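PDB 3IK2: endoglucanase A from Clostridium acetobutylicum, which probably hydrolyses internal beta-1,4-glucosidic bonds of cellulose and related glucans, as a family 44 glycoside hydrolase. Local coordinates for residues C198-V201 with L202-T206; N258-K261 with N262-A266; Y402-D406 with G407-K411; K498-A501 with L502-V505. All coordinates share one frame; numbering follows the deposited sequence.

Contact 1: C198-V201 with L202-T206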
loop_
_atom_site.group_PDB
_atom_site.type_symbol
_atom_site.label_atom_id
_atom_site.label_comp_id
_atom_site.label_asym_id
_atom_site.label_seq_id
_atom_site.Cartn_x
_atom_site.Cartn_y
_atom_site.Cartn_z
ATOM N N CYS A 198 17.989 -14.173 6.549
ATOM C CA CYS A 198 17.099 -13.647 7.572
ATOM C C CYS A 198 17.886 -12.727 8.484
ATOM O O CYS A 198 17.458 -11.616 8.764
ATOM C CB CYS A 198 16.458 -14.788 8.385
ATOM S SG CYS A 198 15.460 -15.839 7.381
ATOM N N SER A 199 19.062 -13.171 8.911
ATOM C CA SER A 199 19.919 -12.325 9.770
ATOM C C SER A 199 20.400 -11.037 9.055
ATOM O O SER A 199 20.516 -9.971 9.687
ATOM C CB SER A 199 21.128 -13.119 10.268
ATOM O OG SER A 199 22.013 -13.362 9.194
ATOM N N GLU A 200 20.671 -11.144 7.753
ATOM C CA GLU A 200 21.073 -9.991 6.957
ATOM C C GLU A 200 19.957 -8.929 6.872
ATOM O O GLU A 200 20.183 -7.751 7.168
ATOM C CB GLU A 200 21.526 -10.431 5.559
ATOM C CG GLU A 200 21.678 -9.258 4.576
ATOM C CD GLU A 200 22.024 -9.694 3.142
ATOM O OE1 GLU A 200 21.982 -10.905 2.849
ATOM O OE2 GLU A 200 22.324 -8.811 2.311
ATOM N N VAL A 201 18.751 -9.352 6.494
ATOM C CA VAL A 201 17.619 -8.413 6.415
ATOM C C VAL A 201 17.326 -7.703 7.756
ATOM O O VAL A 201 17.092 -6.483 7.790
ATOM C CB VAL A 201 16.323 -9.051 5.821
ATOM C CG1 VAL A 201 15.632 -9.949 6.788
ATOM C CG2 VAL A 201 15.350 -7.955 5.370
ATOM N N LEU A 202 17.315 -8.481 8.838
ATOM C CA LEU A 202 17.115 -7.968 10.185
ATOM C C LEU A 202 18.158 -6.873 10.499
ATOM O O LEU A 202 17.816 -5.790 10.949
ATOM C CB LEU A 202 17.237 -9.125 11.192
ATOM C CG LEU A 202 17.262 -8.789 12.683
ATOM C CD1 LEU A 202 15.960 -8.071 13.128
ATOM C CD2 LEU A 202 17.528 -10.043 13.539
ATOM N N ASP A 203 19.425 -7.193 10.234
ATOM C CA ASP A 203 20.559 -6.313 10.535
ATOM C C ASP A 203 20.520 -5.028 9.708
ATOM O O ASP A 203 20.667 -3.931 10.250
ATOM C CB ASP A 203 21.877 -7.071 10.304
ATOM C CG ASP A 203 23.088 -6.164 10.334
ATOM O OD1 ASP A 203 23.817 -6.111 9.322
ATOM O OD2 ASP A 203 23.319 -5.494 11.364
ATOM N N LYS A 204 20.297 -5.172 8.409
ATOM C CA LYS A 204 20.212 -4.015 7.514
ATOM C C LYS A 204 18.999 -3.149 7.803
ATOM O O LYS A 204 19.107 -1.930 7.869
ATOM C CB LYS A 204 20.207 -4.473 6.061
ATOM C CG LYS A 204 21.612 -4.640 5.491
ATOM C CD LYS A 204 21.552 -5.322 4.145
ATOM C CE LYS A 204 22.917 -5.260 3.446
ATOM N NZ LYS A 204 22.819 -5.843 2.086
ATOM N N ASP A 205 17.844 -3.776 8.013
ATOM C CA ASP A 205 16.668 -3.037 8.445
ATOM C C ASP A 205 16.922 -2.310 9.744
ATOM O O ASP A 205 16.457 -1.186 9.929
ATOM C CB ASP A 205 15.446 -3.953 8.586
ATOM C CG ASP A 205 14.778 -4.207 7.274
ATOM O OD1 ASP A 205 15.433 -3.967 6.232
ATOM O OD2 ASP A 205 13.618 -4.657 7.274
ATOM N N THR A 206 17.654 -2.941 10.653
ATOM C CA THR A 206 17.847 -2.355 11.968
ATOM C C THR A 206 18.761 -1.122 11.888
ATOM O O THR A 206 18.444 -0.085 12.430
ATOM C CB THR A 206 18.382 -3.415 12.999
ATOM O OG1 THR A 206 17.367 -4.409 13.234
ATOM C CG2 THR A 206 18.716 -2.747 14.303
#

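Contact 2: N258-K261 with N262-A266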
loop_
_atom_site.group_PDB
_atom_site.type_symbol
_atom_site.label_atom_id
_atom_site.label_comp_id
_atom_site.label_asym_id
_atom_site.label_seq_id
_atom_site.Cartn_x
_atom_site.Cartn_y
_atom_site.Cartn_z
ATOM N N ASN A 258 12.345 -9.812 16.572
ATOM C CA ASN A 258 13.718 -9.302 16.598
ATOM C C ASN A 258 13.829 -7.777 16.475
ATOM O O ASN A 258 14.710 -7.158 17.079
ATOM C CB ASN A 258 14.573 -10.051 15.581
ATOM C CG ASN A 258 15.055 -11.411 16.130
ATOM O OD1 ASN A 258 16.023 -11.467 16.894
ATOM N ND2 ASN A 258 14.384 -12.499 15.736
ATOM N N MET A 259 12.895 -7.173 15.744
ATOM C CA MET A 259 12.831 -5.723 15.665
ATOM C C MET A 259 12.400 -5.143 17.001
ATOM O O MET A 259 12.826 -4.078 17.371
ATOM C CB MET A 259 11.866 -5.262 14.558
ATOM C CG MET A 259 12.383 -5.531 13.154
ATOM S SD MET A 259 13.959 -4.764 12.754
ATOM C CE MET A 259 13.658 -2.989 12.936
ATOM N N LYS A 260 11.516 -5.849 17.689
ATOM C CA LYS A 260 11.133 -5.489 19.030
ATOM C C LYS A 260 12.361 -5.550 19.947
ATOM O O LYS A 260 12.682 -4.575 20.612
ATOM C CB LYS A 260 10.039 -6.454 19.497
ATOM C CG LYS A 260 9.090 -5.898 20.534
ATOM C CD LYS A 260 9.543 -6.202 21.912
ATOM C CE LYS A 260 8.648 -5.530 22.936
ATOM N NZ LYS A 260 9.156 -5.872 24.292
ATOM N N LYS A 261 13.048 -6.696 19.955
ATOM C CA LYS A 261 14.275 -6.894 20.754
ATOM C C LYS A 261 15.342 -5.823 20.423
ATOM O O LYS A 261 15.930 -5.223 21.331
ATOM C CB LYS A 261 14.790 -8.335 20.557
ATOM C CG LYS A 261 16.224 -8.646 21.039
ATOM C CD LYS A 261 16.560 -10.156 20.812
ATOM C CE LYS A 261 18.007 -10.576 21.149
ATOM N NZ LYS A 261 19.037 -10.311 20.082
ATOM N N ASN A 262 15.539 -5.568 19.125
ATOM C CA ASN A 262 16.463 -4.536 18.636
ATOM C C ASN A 262 16.041 -3.123 19.011
ATOM O O ASN A 262 16.877 -2.295 19.361
ATOM C CB ASN A 262 16.649 -4.612 17.109
ATOM C CG ASN A 262 17.422 -5.853 16.656
ATOM O OD1 ASN A 262 17.552 -6.105 15.438
ATOM N ND2 ASN A 262 17.911 -6.642 17.608
ATOM N N SER A 263 14.745 -2.852 18.937
ATOM C CA SER A 263 14.201 -1.574 19.380
ATOM C C SER A 263 14.369 -1.383 20.891
ATOM O O SER A 263 14.779 -0.316 21.332
ATOM C CB SER A 263 12.715 -1.434 18.997
ATOM O OG SER A 263 12.544 -1.521 17.601
ATOM N N ASP A 264 14.025 -2.394 21.691
ATOM C CA ASP A 264 14.264 -2.313 23.151
ATOM C C ASP A 264 15.720 -2.052 23.502
ATOM O O ASP A 264 15.993 -1.286 24.413
ATOM C CB ASP A 264 13.793 -3.578 23.868
ATOM C CG ASP A 264 12.286 -3.715 23.847
ATOM O OD1 ASP A 264 11.613 -2.718 23.540
ATOM O OD2 ASP A 264 11.780 -4.823 24.113
ATOM N N ALA A 265 16.638 -2.694 22.782
ATOM C CA ALA A 265 18.084 -2.526 22.973
ATOM C C ALA A 265 18.548 -1.107 22.623
ATOM O O ALA A 265 19.415 -0.576 23.291
ATOM C CB ALA A 265 18.868 -3.551 22.132
ATOM N N ALA A 266 17.965 -0.518 21.571
ATOM C CA ALA A 266 18.326 0.820 21.098
ATOM C C ALA A 266 17.634 1.935 21.900
ATOM O O ALA A 266 18.004 3.121 21.790
ATOM C CB ALA A 266 17.970 0.956 19.654
HETATM O O HOH W 1 17.534 -9.512 17.675
#

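Contact 3: Y402-D406 with G407-K411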
loop_
_atom_site.group_PDB
_atom_site.type_symbol
_atom_site.label_atom_id
_atom_site.label_comp_id
_atom_site.label_asym_id
_atom_site.label_seq_id
_atom_site.Cartn_x
_atom_site.Cartn_y
_atom_site.Cartn_z
ATOM N N TYR A 402 -14.561 6.909 -2.583
ATOM C CA TYR A 402 -14.327 7.223 -1.194
ATOM C C TYR A 402 -14.227 8.716 -0.897
ATOM O O TYR A 402 -14.927 9.198 0.001
ATOM C CB TYR A 402 -13.114 6.448 -0.664
ATOM C CG TYR A 402 -13.463 5.010 -0.364
ATOM C CD1 TYR A 402 -13.861 4.630 0.919
ATOM C CD2 TYR A 402 -13.453 4.043 -1.378
ATOM C CE1 TYR A 402 -14.212 3.299 1.196
ATOM C CE2 TYR A 402 -13.812 2.686 -1.109
ATOM C CZ TYR A 402 -14.196 2.344 0.185
ATOM O OH TYR A 402 -14.535 1.044 0.475
ATOM N N ASN A 403 -13.400 9.439 -1.662
ATOM C CA ASN A 403 -12.967 10.808 -1.295
ATOM C C ASN A 403 -13.194 11.925 -2.312
ATOM O O ASN A 403 -12.792 13.061 -2.113
ATOM C CB ASN A 403 -11.497 10.801 -0.894
ATOM C CG ASN A 403 -11.245 9.925 0.293
ATOM O OD1 ASN A 403 -11.837 10.138 1.346
ATOM N ND2 ASN A 403 -10.401 8.900 0.122
ATOM N N ASN A 404 -13.839 11.604 -3.405
ATOM C CA ASN A 404 -14.280 12.650 -4.296
ATOM C C ASN A 404 -15.427 12.127 -5.140
ATOM O O ASN A 404 -15.356 12.116 -6.349
ATOM C CB ASN A 404 -13.115 13.151 -5.146
ATOM C CG ASN A 404 -13.494 14.335 -5.999
ATOM O OD1 ASN A 404 -14.444 15.047 -5.696
ATOM N ND2 ASN A 404 -12.738 14.563 -7.064
ATOM N N TYR A 405 -16.463 11.641 -4.477
ATOM C CA TYR A 405 -17.580 10.998 -5.182
ATOM C C TYR A 405 -18.470 12.011 -5.909
ATOM O O TYR A 405 -19.073 11.693 -6.932
ATOM C CB TYR A 405 -18.403 10.147 -4.225
ATOM C CG TYR A 405 -18.870 10.888 -2.993
ATOM C CD1 TYR A 405 -20.105 11.513 -2.964
ATOM C CD2 TYR A 405 -18.083 10.956 -1.859
ATOM C CE1 TYR A 405 -20.538 12.183 -1.827
ATOM C CE2 TYR A 405 -18.519 11.620 -0.723
ATOM C CZ TYR A 405 -19.741 12.225 -0.718
ATOM O OH TYR A 405 -20.158 12.907 0.407
ATOM N N ASP A 406 -18.540 13.226 -5.376
ATOM C CA ASP A 406 -19.411 14.246 -5.938
ATOM C C ASP A 406 -18.643 15.277 -6.761
ATOM O O ASP A 406 -19.226 16.265 -7.203
ATOM C CB ASP A 406 -20.210 14.933 -4.825
ATOM C CG ASP A 406 -19.323 15.695 -3.868
ATOM O OD1 ASP A 406 -18.083 15.722 -4.117
ATOM O OD2 ASP A 406 -19.865 16.237 -2.862
ATOM N N GLY A 407 -17.340 15.060 -6.963
ATOM C CA GLY A 407 -16.517 16.015 -7.708
ATOM C C GLY A 407 -16.211 17.282 -6.922
ATOM O O GLY A 407 -15.613 18.223 -7.451
ATOM N N ASN A 408 -16.620 17.306 -5.656
ATOM C CA ASN A 408 -16.382 18.447 -4.777
ATOM C C ASN A 408 -15.507 18.053 -3.606
ATOM O O ASN A 408 -15.498 18.726 -2.582
ATOM C CB ASN A 408 -17.705 19.011 -4.265
ATOM C CG ASN A 408 -18.529 19.668 -5.367
ATOM O OD1 ASN A 408 -19.749 19.476 -5.434
ATOM N ND2 ASN A 408 -17.869 20.441 -6.243
ATOM N N ASN A 409 -14.780 16.946 -3.771
ATOM C CA ASN A 409 -13.908 16.412 -2.720
ATOM C C ASN A 409 -14.589 16.241 -1.335
ATOM O O ASN A 409 -13.948 16.399 -0.295
ATOM C CB ASN A 409 -12.590 17.215 -2.638
ATOM C CG ASN A 409 -11.726 17.054 -3.887
ATOM O OD1 ASN A 409 -11.405 18.032 -4.559
ATOM N ND2 ASN A 409 -11.340 15.829 -4.197
ATOM N N SER A 410 -15.891 15.953 -1.347
ATOM C CA SER A 410 -16.567 15.371 -0.184
ATOM C C SER A 410 -15.969 13.978 0.032
ATOM O O SER A 410 -15.688 13.242 -0.930
ATOM C CB SER A 410 -18.078 15.202 -0.396
ATOM O OG SER A 410 -18.727 16.393 -0.755
ATOM N N LYS A 411 -15.784 13.614 1.284
ATOM C CA LYS A 411 -15.087 12.380 1.564
ATOM C C LYS A 411 -15.784 11.445 2.533
ATOM O O LYS A 411 -16.714 11.823 3.244
ATOM C CB LYS A 411 -13.667 12.672 2.035
ATOM C CG LYS A 411 -13.553 13.667 3.145
ATOM C CD LYS A 411 -12.131 14.135 3.207
ATOM C CE LYS A 411 -11.653 14.238 4.642
ATOM N NZ LYS A 411 -12.447 15.230 5.416
HETATM O O HOH W 2 -11.424 14.509 -0.197
#

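Contact 4: K498-A501 with L502-V505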
loop_
_atom_site.group_PDB
_atom_site.type_symbol
_atom_site.label_atom_id
_atom_site.label_comp_id
_atom_site.label_asym_id
_atom_site.label_seq_id
_atom_site.Cartn_x
_atom_site.Cartn_y
_atom_site.Cartn_z
ATOM N N LYS A 498 -32.309 -0.545 -3.687
ATOM C CA LYS A 498 -32.073 -1.545 -4.706
ATOM C C LYS A 498 -30.891 -1.155 -5.610
ATOM O O LYS A 498 -30.878 -0.087 -6.210
ATOM C CB LYS A 498 -33.326 -1.771 -5.550
ATOM C CG LYS A 498 -33.178 -2.853 -6.602
ATOM C CD LYS A 498 -34.525 -3.076 -7.327
ATOM C CE LYS A 498 -34.516 -4.387 -8.121
ATOM N NZ LYS A 498 -35.843 -4.685 -8.778
ATOM N N ILE A 499 -29.912 -2.050 -5.692
ATOM C CA ILE A 499 -28.688 -1.809 -6.442
ATOM C C ILE A 499 -28.570 -2.836 -7.577
ATOM O O ILE A 499 -28.574 -4.045 -7.318
ATOM C CB ILE A 499 -27.475 -1.873 -5.471
ATOM C CG1 ILE A 499 -27.547 -0.672 -4.519
ATOM C CG2 ILE A 499 -26.160 -1.823 -6.197
ATOM C CD1 ILE A 499 -26.532 -0.677 -3.410
ATOM N N PRO A 500 -28.451 -2.374 -8.838
ATOM C CA PRO A 500 -28.273 -3.379 -9.895
ATOM C C PRO A 500 -26.923 -4.114 -9.769
ATOM O O PRO A 500 -26.073 -3.722 -8.967
ATOM C CB PRO A 500 -28.336 -2.543 -11.199
ATOM C CG PRO A 500 -28.991 -1.233 -10.800
ATOM C CD PRO A 500 -28.480 -1.006 -9.380
ATOM N N ALA A 501 -26.767 -5.202 -10.527
ATOM C CA ALA A 501 -25.555 -6.022 -10.559
ATOM C C ALA A 501 -24.319 -5.181 -10.855
ATOM O O ALA A 501 -24.399 -4.220 -11.603
ATOM C CB ALA A 501 -25.695 -7.113 -11.626
ATOM N N LEU A 502 -23.177 -5.572 -10.290
ATOM C CA LEU A 502 -21.894 -4.953 -10.636
ATOM C C LEU A 502 -21.990 -3.439 -10.529
ATOM O O LEU A 502 -21.760 -2.712 -11.489
ATOM C CB LEU A 502 -21.389 -5.381 -12.023
ATOM C CG LEU A 502 -21.264 -6.891 -12.288
ATOM C CD1 LEU A 502 -20.989 -7.168 -13.780
ATOM C CD2 LEU A 502 -20.217 -7.572 -11.368
ATOM N N THR A 503 -22.338 -2.983 -9.327
ATOM C CA THR A 503 -22.533 -1.566 -9.051
ATOM C C THR A 503 -21.879 -1.344 -7.706
ATOM O O THR A 503 -22.020 -2.175 -6.784
ATOM C CB THR A 503 -24.052 -1.194 -9.009
ATOM O OG1 THR A 503 -24.616 -1.429 -10.292
ATOM C CG2 THR A 503 -24.291 0.304 -8.653
ATOM N N ALA A 504 -21.128 -0.245 -7.612
ATOM C CA ALA A 504 -20.595 0.206 -6.324
ATOM C C ALA A 504 -21.149 1.614 -6.052
ATOM O O ALA A 504 -21.144 2.472 -6.931
ATOM C CB ALA A 504 -19.066 0.206 -6.331
ATOM N N VAL A 505 -21.594 1.836 -4.821
ATOM C CA VAL A 505 -22.328 3.027 -4.447
ATOM C C VAL A 505 -21.764 3.572 -3.114
ATOM O O VAL A 505 -21.301 2.796 -2.285
ATOM C CB VAL A 505 -23.886 2.619 -4.372
ATOM C CG1 VAL A 505 -24.551 2.951 -3.071
ATOM C CG2 VAL A 505 -24.651 3.002 -5.598
#

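Contact 1: C198-V201 with L202-T206
Lys-204 and Glu-200 form an i to i+4 salt bridge on the first turns of helix 198-215, with NZ of Lys-204 3.0 Å from OE2 of Glu-200. The ammonium uses the anti lone pair of OE2, on the side away from OE1. Glu-200 leaves the backbone with CG opposite its own N (chi1 168°) and continues extended, so that it runs alongside the equally extended Lys-204 and both chains point the same way; CG of Glu-200 and CD of Lys-204 lie 4.0 Å apart. Each end of the bridge has further partners: OE2 of Glu-200 also bonds His-192, OE1 the backbone N of Lys-197, and NZ of Lys-204 the carbonyl of Ala-105. Beneath the pair, N of Lys-204 donates to O of Glu-200 at 2.9 Å in a nearly straight bond (172°). This is the regular i to i+4 hydrogen-bonding pattern of an alpha helix, and the helix carrying it follows strand 174-177 in the TIM-like barrel domain. One residue on, N of Asp-205 reaches O of Val-201 at 2.8 Å. Their side chains also lie side by side, CG2 of Val-201 4.1 Å from OD1 of Asp-205, while OD2 of Asp-205 is hydrogen-bonded to OH of Tyr-255. Val-201 is buried against Phe-251, Phe-235 and Pro-181, and Leu-202 packs on Tyr-254, Asn-258 and Asn-262 of helix 251-266.

Contact 2: N258-K261 with N262-A266
Lys-260 sets CG opposite its backbone N (chi1 -153°) and then bends at chi2 (-92°), which turns the rest of the chain along the helix toward Asp-264. CG of Asp-264 lies beside its own backbone N, opposite the carbonyl carbon (chi1 -68°), and the two side chains meet at a slant, NZ of Lys-260 2.8 Å from OD2 of Asp-264 in a salt bridge that uses the syn lone pair of OD2, on the side of OD1. On the neighbouring side of helix 251-266, the hydroxyl of Ser-263 folds back on the backbone: OG of Ser-263 donates to O of Met-259 at 2.6 Å, and N of Ser-263 reaches that carbonyl at 2.8 Å from the opposite face of its plane. The same OG is hydrogen-bonded to N of Leu-270 and OH of Tyr-343, tying the helix end to the loop after it and to Tyr-343 just beyond helix 331-342. One water donates to OD1 of Asn-258 at 2.6 Å and accepts from NZ of Lys-261 at 2.9 Å, with a weak bond from ND2 of Asn-262. ND2 of Asn-258 is hydrogen-bonded to O of Tyr-254, one turn earlier, and OD1 of Asn-262 to Thr-206 of helix 198-215. Near the helix C-terminus the dipole would tend to disfavour the carboxylate of Asp-264; the ammonium of Lys-260 probably offsets that.

Contact 3: Y402-D406 with G407-K411
Tyr-402 uses its carbonyl as the acceptor of a CA-H...O contact from Lys-411, CA of Lys-411 to O of Tyr-402 3.5 Å, where helix 393-403 gives way to a compact loop built round an Asx turn at Asp-406. The loop doubles back beside the helix end on its way to strand 415-421 of the beta domain, whose sheet also includes N-terminal strand 2-15. The phenol of Tyr-402 points elsewhere, to the carbonyl of Ala-368. Asn-403 follows, its OD1 3.2 Å from CB of Lys-411; its backbone O and that of Asn-409 are bridged by a water donating to both, 2.8 Å from O of Asn-403. Asn-404 is the first residue to leave the helical conformation. Its side chain reaches into the turn, and OD1 of Asn-404 accepts from N of Asn-409 at 2.7 Å, the donor standing 45° out of the carbonyl plane. The amide planes of Asn-404 and Asn-409 are 30° apart. Tyr-405 sits with its ring carbon CG between the backbone N and the carbonyl carbon (chi1 53°), which holds the ring beside Ser-410, where OH of Tyr-405 comes 3.2 Å from CB of Ser-410. Outside the loop that ring meets Trp-472 edge-to-face and also touches His-506, both from the beta domain. Asp-406 closes the turn through its carboxylate. Gly-407 has a positive phi, and the next amide, N of Asn-408, donates to OD1 of Asp-406 at 2.6 Å from above the carboxylate plane.

Contact 4: K498-A501 with L502-V505
Ile-499 and Thr-503 make the close part of this turn, their side chains passing across each other at an angle with CG2 of Ile-499 3.6 Å from CB of Thr-503. The longer branch of the isoleucine, through CG1, carries CD1 of Ile-499 to CG1 of Val-505, tip to tip at 4.1 Å. Around this apolar cluster lie Phe-456, Val-445 and Val-471 from strands of the same sheet. Thr-503 places OG1 beside its backbone N, opposite the carbonyl carbon (chi1 -63°), and this directs the hydroxyl back into the bend and the methyl CG2 to the isoleucine. OG1 of Thr-503 lies 3.0 Å from O of Pro-500 and 3.1 Å from O of Ala-501, two acceptors that compete for its single proton, so the hydroxyl may be shared or alternate between them. By contrast, the outer side of the bend is loose. The ring of Pro-500 is exposed and approaches Thr-503 no nearer than 4.0 Å, from CB to OG1, and Ala-501 turns its methyl outward, with CB 4.5 Å from CG of Leu-502. Leu-502 itself is buried, resting on Tyr-450. Its positive phi (51°) and its place with Thr-503 opposite Asn-447 mark a G1 beta bulge, here leading into strand 503-510, where the chain passes from edge strand 494-499 to an inner strand of the beta domain.

How the contacts relate
Contacts 1 and 2 belong to neighbouring helices on the outside of the TIM-like barrel and touch directly, their centres 12 Å apart. Thr-206 OG1 and Asn-262 OD1, 2.8 Å apart, probably share a hydrogen bond, and Thr-206 OG1 packs at 3.5 Å on SD of Met-259. Contacts 3 and 4 lie across the chain's centre from this pair, with contact 1 about 42 Å from contact 3 and 47 Å from contact 4, centre to centre. Contact 3 links the barrel's last helix to the beta domain, and contact 4 is a turn within that domain; their nearest atoms are about 7 Å apart. Each has a backbone carbonyl hydrogen-bonded to a glycerol, probably from crystallisation.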